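Xcc1710-like domain-containing protein (Bordetella parapertussis 12822, PDB 3CPK) is of unknown function, a member of the DUF498/DUF598 family with an Xcc1710-like domain in which helices pack on a mixed beta sheet. Local coordinates at residues T9-V14 with A36-V41; A42-Q47 with V141-P146. All blocks are in the same frame, centred on the assembly; numbering follows the deposited sequence.

Contact 1: residues T9-V14 with A36-V41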
ATOM      1  N   THR A   9      20.451  -1.408  -4.943  1.00 46.57           N
ATOM      2  CA  THR A   9      19.179  -1.958  -5.413  1.00 41.41           C
ATOM      3  C   THR A   9      18.180  -0.888  -5.857  1.00 37.58           C
ATOM      4  O   THR A   9      17.945   0.073  -5.131  1.00 35.33           O
ATOM      5  CB  THR A   9      18.489  -2.768  -4.283  1.00 42.61           C
ATOM      6  OG1 THR A   9      19.442  -3.628  -3.649  1.00 47.27           O
ATOM      7  CG2 THR A   9      17.353  -3.605  -4.840  1.00 41.19           C
ATOM      8  N   ALA A  10      17.570  -1.053  -7.027  1.00 32.41           N
ATOM      9  CA  ALA A  10      16.582  -0.069  -7.473  1.00 28.95           C
ATOM     10  C   ALA A  10      15.312  -0.223  -6.629  1.00 29.82           C
ATOM     11  O   ALA A  10      14.933  -1.332  -6.248  1.00 30.47           O
ATOM     12  CB  ALA A  10      16.267  -0.253  -8.928  1.00 26.71           C
ATOM     13  N   LEU A  11      14.660   0.898  -6.331  1.00 28.57           N
ATOM     14  CA  LEU A  11      13.452   0.891  -5.520  1.00 28.85           C
ATOM     15  C   LEU A  11      12.151   0.980  -6.313  1.00 29.89           C
ATOM     16  O   LEU A  11      12.089   1.610  -7.371  1.00 29.93           O
ATOM     17  CB  LEU A  11      13.492   2.051  -4.513  1.00 29.70           C
ATOM     18  CG  LEU A  11      14.404   2.060  -3.273  1.00 28.46           C
ATOM     19  CD1 LEU A  11      15.117   0.721  -3.071  1.00 24.84           C
ATOM     20  CD2 LEU A  11      15.391   3.198  -3.412  1.00 31.43           C
ATOM     21  N   ASN A  12      11.109   0.348  -5.781  1.00 28.93           N
ATOM     22  CA  ASN A  12       9.802   0.374  -6.407  1.00 29.72           C
ATOM     23  C   ASN A  12       9.217   1.782  -6.324  1.00 28.39           C
ATOM     24  O   ASN A  12       9.093   2.389  -5.249  1.00 25.81           O
ATOM     25  CB  ASN A  12       8.857  -0.641  -5.751  1.00 30.79           C
ATOM     26  CG  ASN A  12       9.201  -2.077  -6.121  1.00 29.40           C
ATOM     27  OD1 ASN A  12       9.476  -2.382  -7.286  1.00 24.62           O
ATOM     28  ND2 ASN A  12       9.174  -2.968  -5.131  1.00 23.32           N
ATOM     29  N   THR A  13       8.838   2.280  -7.489  1.00 28.69           N
ATOM     30  CA  THR A  13       8.323   3.613  -7.624  1.00 29.93           C
ATOM     31  C   THR A  13       7.026   3.689  -8.415  1.00 29.55           C
ATOM     32  O   THR A  13       6.916   3.111  -9.506  1.00 29.48           O
ATOM     33  CB  THR A  13       9.399   4.468  -8.306  1.00 30.05           C
ATOM     34  OG1 THR A  13      10.594   4.415  -7.513  1.00 35.05           O
ATOM     35  CG2 THR A  13       8.946   5.908  -8.463  1.00 32.46           C
ATOM     36  N   VAL A  14       6.046   4.392  -7.849  1.00 28.86           N
ATOM     37  CA  VAL A  14       4.771   4.593  -8.509  1.00 29.57           C
ATOM     38  C   VAL A  14       5.066   5.585  -9.631  1.00 32.98           C
ATOM     39  O   VAL A  14       5.320   6.768  -9.400  1.00 33.21           O
ATOM     40  CB  VAL A  14       3.726   5.183  -7.550  1.00 31.85           C
ATOM     41  CG1 VAL A  14       2.569   5.766  -8.343  1.00 30.44           C
ATOM     42  CG2 VAL A  14       3.219   4.100  -6.605  1.00 28.17           C
ATOM     43  N   ALA A  36       6.826  -2.920  -1.056  1.00 31.05           N
ATOM     44  CA  ALA A  36       7.724  -2.107  -0.263  1.00 31.74           C
ATOM     45  C   ALA A  36       8.705  -1.520  -1.266  1.00 31.46           C
ATOM     46  O   ALA A  36       8.623  -1.810  -2.459  1.00 32.32           O
ATOM     47  CB  ALA A  36       8.449  -2.976   0.745  1.00 32.51           C
ATOM     48  N   PRO A  37       9.631  -0.667  -0.808  1.00 31.52           N
ATOM     49  CA  PRO A  37      10.601  -0.080  -1.738  1.00 31.30           C
ATOM     50  C   PRO A  37      11.435  -1.177  -2.399  1.00 32.76           C
ATOM     51  O   PRO A  37      11.718  -1.142  -3.603  1.00 35.55           O
ATOM     52  CB  PRO A  37      11.432   0.820  -0.830  1.00 30.57           C
ATOM     53  CG  PRO A  37      10.421   1.268   0.171  1.00 30.13           C
ATOM     54  CD  PRO A  37       9.699  -0.008   0.504  1.00 31.24           C
ATOM     55  N   GLU A  38      11.820  -2.153  -1.587  1.00 31.76           N
ATOM     56  CA  GLU A  38      12.595  -3.276  -2.063  1.00 36.67           C
ATOM     57  C   GLU A  38      11.663  -4.470  -2.200  1.00 33.49           C
ATOM     58  O   GLU A  38      10.637  -4.529  -1.529  1.00 33.49           O
ATOM     59  CB  GLU A  38      13.719  -3.571  -1.076  1.00 38.14           C
ATOM     60  CG  GLU A  38      14.664  -2.393  -0.885  1.00 47.25           C
ATOM     61  CD  GLU A  38      15.908  -2.757  -0.101  1.00 47.73           C
ATOM     62  OE1 GLU A  38      16.532  -3.787  -0.439  1.00 55.39           O
ATOM     63  OE2 GLU A  38      16.267  -2.011   0.840  1.00 61.70           O
ATOM     64  N   GLY A  39      12.009  -5.403  -3.087  1.00 33.91           N
ATOM     65  CA  GLY A  39      11.195  -6.591  -3.282  1.00 32.01           C
ATOM     66  C   GLY A  39      10.297  -6.512  -4.502  1.00 33.17           C
ATOM     67  O   GLY A  39      10.377  -5.557  -5.269  1.00 32.76           O
ATOM     68  N   PRO A  40       9.428  -7.514  -4.711  1.00 33.14           N
ATOM     69  CA  PRO A  40       8.523  -7.524  -5.860  1.00 32.97           C
ATOM     70  C   PRO A  40       7.247  -6.755  -5.556  1.00 34.70           C
ATOM     71  O   PRO A  40       6.943  -6.462  -4.390  1.00 31.70           O
ATOM     72  CB  PRO A  40       8.216  -9.018  -6.063  1.00 32.66           C
ATOM     73  CG  PRO A  40       9.278  -9.743  -5.250  1.00 34.44           C
ATOM     74  CD  PRO A  40       9.451  -8.836  -4.065  1.00 35.32           C
ATOM     75  N   VAL A  41       6.513  -6.432  -6.619  1.00 33.78           N
ATOM     76  CA  VAL A  41       5.235  -5.761  -6.493  1.00 35.77           C
ATOM     77  C   VAL A  41       4.287  -6.938  -6.431  1.00 38.21           C
ATOM     78  O   VAL A  41       3.999  -7.556  -7.453  1.00 40.66           O
ATOM     79  CB  VAL A  41       4.892  -4.948  -7.731  1.00 33.03           C
ATOM     80  CG1 VAL A  41       3.506  -4.358  -7.576  1.00 30.77           C
ATOM     81  CG2 VAL A  41       5.938  -3.871  -7.945  1.00 34.60           C
TER
HETATM   82  O   HOH W   1      13.141  -3.367  -5.562  1.00 40.18           O
HETATM   83  O   HOH W   2      10.196  -4.608  -8.339  1.00 44.38           O

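Contact 2: residues A42-Q47 with V141-P146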
ATOM      1  N   ALA A  42       3.808  -7.263  -5.238  1.00 38.78           N
ATOM      2  CA  ALA A  42       2.926  -8.410  -5.093  1.00 39.87           C
ATOM      3  C   ALA A  42       1.455  -8.099  -5.306  1.00 40.59           C
ATOM      4  O   ALA A  42       1.022  -6.959  -5.131  1.00 38.27           O
ATOM      5  CB  ALA A  42       3.120  -9.036  -3.716  1.00 41.53           C
ATOM      6  N   SER A  43       0.693  -9.126  -5.689  1.00 40.59           N
ATOM      7  CA  SER A  43      -0.744  -8.983  -5.867  1.00 43.17           C
ATOM      8  C   SER A  43      -1.365  -9.136  -4.505  1.00 42.61           C
ATOM      9  O   SER A  43      -0.998  -9.968  -3.666  1.00 43.18           O
ATOM     10  CB  SER A  43      -1.290 -10.046  -6.832  1.00 42.56           C
ATOM     11  OG  SER A  43      -0.921 -11.350  -6.419  1.00 46.16           O
ATOM     12  N   TRP A  44      -2.409  -8.331  -4.287  1.00 40.25           N
ATOM     13  CA  TRP A  44      -3.054  -8.324  -3.017  1.00 39.72           C
ATOM     14  C   TRP A  44      -4.507  -8.719  -3.253  1.00 43.21           C
ATOM     15  O   TRP A  44      -5.236  -7.994  -3.926  1.00 44.01           O
ATOM     16  CB  TRP A  44      -2.905  -6.913  -2.462  1.00 37.90           C
ATOM     17  CG  TRP A  44      -3.271  -6.734  -1.054  1.00 35.34           C
ATOM     18  CD1 TRP A  44      -2.950  -7.547  -0.010  1.00 35.62           C
ATOM     19  CD2 TRP A  44      -4.009  -5.640  -0.503  1.00 35.46           C
ATOM     20  NE1 TRP A  44      -3.455  -7.031   1.163  1.00 36.76           N
ATOM     21  CE2 TRP A  44      -4.119  -5.864   0.886  1.00 31.84           C
ATOM     22  CE3 TRP A  44      -4.611  -4.496  -1.057  1.00 30.57           C
ATOM     23  CZ2 TRP A  44      -4.783  -4.982   1.738  1.00 28.06           C
ATOM     24  CZ3 TRP A  44      -5.274  -3.615  -0.208  1.00 29.03           C
ATOM     25  CH2 TRP A  44      -5.363  -3.871   1.172  1.00 32.52           C
ATOM     26  N   PRO A  45      -4.944  -9.876  -2.703  1.00 44.49           N
ATOM     27  CA  PRO A  45      -6.299 -10.441  -2.817  1.00 44.38           C
ATOM     28  C   PRO A  45      -7.454  -9.602  -2.277  1.00 45.87           C
ATOM     29  O   PRO A  45      -8.117 -10.003  -1.323  1.00 47.65           O
ATOM     30  CB  PRO A  45      -6.190 -11.775  -2.067  1.00 43.64           C
ATOM     31  CG  PRO A  45      -4.730 -12.060  -2.011  1.00 42.50           C
ATOM     32  CD  PRO A  45      -4.141 -10.700  -1.786  1.00 45.12           C
ATOM     33  N   VAL A  46      -7.710  -8.456  -2.896  1.00 46.30           N
ATOM     34  CA  VAL A  46      -8.765  -7.562  -2.454  1.00 47.91           C
ATOM     35  C   VAL A  46      -9.303  -6.846  -3.612  1.00 52.18           C
ATOM     36  O   VAL A  46      -8.655  -6.750  -4.710  1.00 55.84           O
ATOM     37  CB  VAL A  46      -8.287  -6.562  -1.394  1.00 46.99           C
ATOM     38  CG1 VAL A  46      -9.439  -5.687  -0.903  1.00 48.62           C
ATOM     39  CG2 VAL A  46      -7.670  -7.298  -0.233  1.00 45.88           C
ATOM     40  N   GLN A  47     -10.547  -6.459  -3.413  1.00 55.46           N
ATOM     41  CA  GLN A  47     -11.309  -5.873  -4.450  1.00 57.29           C
ATOM     42  C   GLN A  47     -12.255  -4.767  -4.055  1.00 55.71           C
ATOM     43  O   GLN A  47     -12.689  -3.959  -4.890  1.00 57.30           O
ATOM     44  CB  GLN A  47     -12.013  -7.035  -5.136  1.00 59.88           C
ATOM     45  CG  GLN A  47     -12.585  -6.745  -6.490  1.00 65.59           C
ATOM     46  CD  GLN A  47     -12.851  -8.000  -7.301  1.00 73.18           C
ATOM     47  OE1 GLN A  47     -12.672  -9.120  -6.819  1.00 74.00           O
ATOM     48  NE2 GLN A  47     -13.284  -7.814  -8.549  1.00 72.92           N
ATOM     49  N   VAL A 141       5.383   0.476   3.459  1.00 39.58           N
ATOM     50  CA  VAL A 141       4.750  -0.522   2.593  1.00 35.34           C
ATOM     51  C   VAL A 141       3.454   0.131   2.136  1.00 32.75           C
ATOM     52  O   VAL A 141       2.871   0.936   2.862  1.00 31.18           O
ATOM     53  CB  VAL A 141       4.342  -1.837   3.328  1.00 33.61           C
ATOM     54  CG1 VAL A 141       3.655  -2.769   2.347  1.00 32.39           C
ATOM     55  CG2 VAL A 141       5.545  -2.525   3.917  1.00 37.20           C
ATOM     56  N   VAL A 142       3.006  -0.198   0.937  1.00 30.87           N
ATOM     57  CA  VAL A 142       1.757   0.350   0.452  1.00 30.04           C
ATOM     58  C   VAL A 142       0.889  -0.738  -0.181  1.00 32.29           C
ATOM     59  O   VAL A 142       1.377  -1.618  -0.882  1.00 32.15           O
ATOM     60  CB  VAL A 142       1.984   1.487  -0.576  1.00 30.45           C
ATOM     61  CG1 VAL A 142       2.619   0.934  -1.848  1.00 31.10           C
ATOM     62  CG2 VAL A 142       0.658   2.176  -0.890  1.00 26.35           C
ATOM     63  N   ALA A 143      -0.405  -0.663   0.110  1.00 35.15           N
ATOM     64  CA  ALA A 143      -1.413  -1.578  -0.412  1.00 33.29           C
ATOM     65  C   ALA A 143      -2.400  -0.673  -1.144  1.00 33.36           C
ATOM     66  O   ALA A 143      -2.890   0.297  -0.566  1.00 33.14           O
ATOM     67  CB  ALA A 143      -2.103  -2.302   0.730  1.00 32.52           C
ATOM     68  N   LEU A 144      -2.693  -0.994  -2.404  1.00 34.13           N
ATOM     69  CA  LEU A 144      -3.584  -0.181  -3.233  1.00 33.37           C
ATOM     70  C   LEU A 144      -4.654  -0.932  -4.021  1.00 35.19           C
ATOM     71  O   LEU A 144      -4.357  -1.909  -4.717  1.00 34.88           O
ATOM     72  CB  LEU A 144      -2.765   0.602  -4.257  1.00 30.74           C
ATOM     73  CG  LEU A 144      -1.512   1.367  -3.835  1.00 34.10           C
ATOM     74  CD1 LEU A 144      -0.533   1.373  -5.008  1.00 34.46           C
ATOM     75  CD2 LEU A 144      -1.861   2.783  -3.396  1.00 34.42           C
ATOM     76  N   LEU A 145      -5.889  -0.442  -3.925  1.00 38.35           N
ATOM     77  CA  LEU A 145      -7.028  -0.978  -4.667  1.00 40.25           C
ATOM     78  C   LEU A 145      -7.149   0.051  -5.791  1.00 40.79           C
ATOM     79  O   LEU A 145      -7.358   1.224  -5.532  1.00 38.98           O
ATOM     80  CB  LEU A 145      -8.296  -0.950  -3.805  1.00 43.07           C
ATOM     81  CG  LEU A 145      -8.313  -1.771  -2.507  1.00 45.93           C
ATOM     82  CD1 LEU A 145      -9.336  -1.179  -1.545  1.00 41.56           C
ATOM     83  CD2 LEU A 145      -8.623  -3.242  -2.808  1.00 48.91           C
ATOM     84  N   PRO A 146      -7.038  -0.377  -7.053  1.00 45.45           N
ATOM     85  CA  PRO A 146      -7.127   0.571  -8.168  1.00 49.01           C
ATOM     86  C   PRO A 146      -8.525   1.093  -8.458  1.00 52.81           C
ATOM     87  O   PRO A 146      -9.482   0.747  -7.764  1.00 51.57           O
ATOM     88  CB  PRO A 146      -6.547  -0.223  -9.327  1.00 49.08           C
ATOM     89  CG  PRO A 146      -7.105  -1.613  -9.058  1.00 51.83           C
ATOM     90  CD  PRO A 146      -7.110  -1.772  -7.533  1.00 47.47           C
TER

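Contact 1: residues T9-V14 with A36-V41
N12 reaches into the turn at A36-V41 and carries most of the polar grip with its backbone and its side-chain amide. The backbone N12 N gives a nearly straight hydrogen bond to P37 O, 2.7 Å away. With CG beside the backbone N (chi1 -73°), the amide works on the same loop as the backbone N-H. Both hydrogens of the side-chain ND2 are used: one bond runs almost end-on into the carbonyl of A36, with N12 ND2 to A36 O at 3.0 Å. The other goes from N12 ND2 to G39 O (2.9 Å), which receives it from above its carbonyl plane. Both acceptors lie close to the plane of the amide, so the pair fixes its rotation.

Two waters add to this network. One donates to A10 O and more distantly to P37 O; the other donates to N12 OD1, its oxygen 2.6 Å away, and at longer range to G39 O.

Beside this polar set, L11 CG rests against P37 CB at 4.0 Å, and L11 CD1 lies alongside E38 CG at 3.8 Å.

This surface contact ties the lead-in to strand 14-18 to the loop joining strands 33-35 and 42-43. N12 and V41 both pack on F35, while T13 and N12 O meet helix 123-135, the latter through Y130.

Contact 2: residues A42-Q47 with V141-P146
In the buried core between the loop leaving edge strand 42-43 and strand 140-144, the W44 indole is covered by A143 on one face and V46 on the other. A143 CB sits over the six-membered ring as a CH-pi contact, 3.6 Å from its centroid and 12° off the normal. Its closest ring atoms are W44 CZ3 and CH2, so the methyl bears on the outer part of the indole. On the opposite face V46 CG2 lies over the ring centre, 3.9 Å above the plane.

The backbone makes this second cover possible. P45 is the centre of an inverse gamma turn, closed by V46 N to W44 O (2.7 Å), which brings V46 back to the tryptophan two residues earlier. With CG anti to the backbone N (chi1 -169°), the indole of W44, whose CB already points toward strand 140-144, extends to A143.

L145 completes the apolar cluster, with its CG 4.2 Å from W44 CZ3. Its CD2 also meets V46 CG1, although the modelled separation is too short to be relied on.

The indole's polar atom is satisfied elsewhere: W44 NE1 bonds to L56 O of helix 54-61, whose L57 and A60 also touch W44. L144, pointing the other way, packs on helix 123-135. With helices on both faces of a mixed sheet, this is core packing of a layered alpha/beta fold.

Overall arrangement
Contact 1 and contact 2 follow one another along the chain: A36-V41 runs directly into A42-Q47, yet their centres are about 14 Å apart and they touch nowhere else. Contact 1 is peripheral, about 12 Å from the chain centre to its own centre, and is held by hydrogen bonds of N12. Contact 2 lies deeper, about 6 Å from the chain centre, and is apolar. Between them strand 33-35 is shared: it runs into the loop of contact 1 and lies between strands 42-43 and 140-144 in the sheet of contact 2. F35 meets N12 and V41 as well as V142 and L144. With the function unknown, neither contact can be tied to a site.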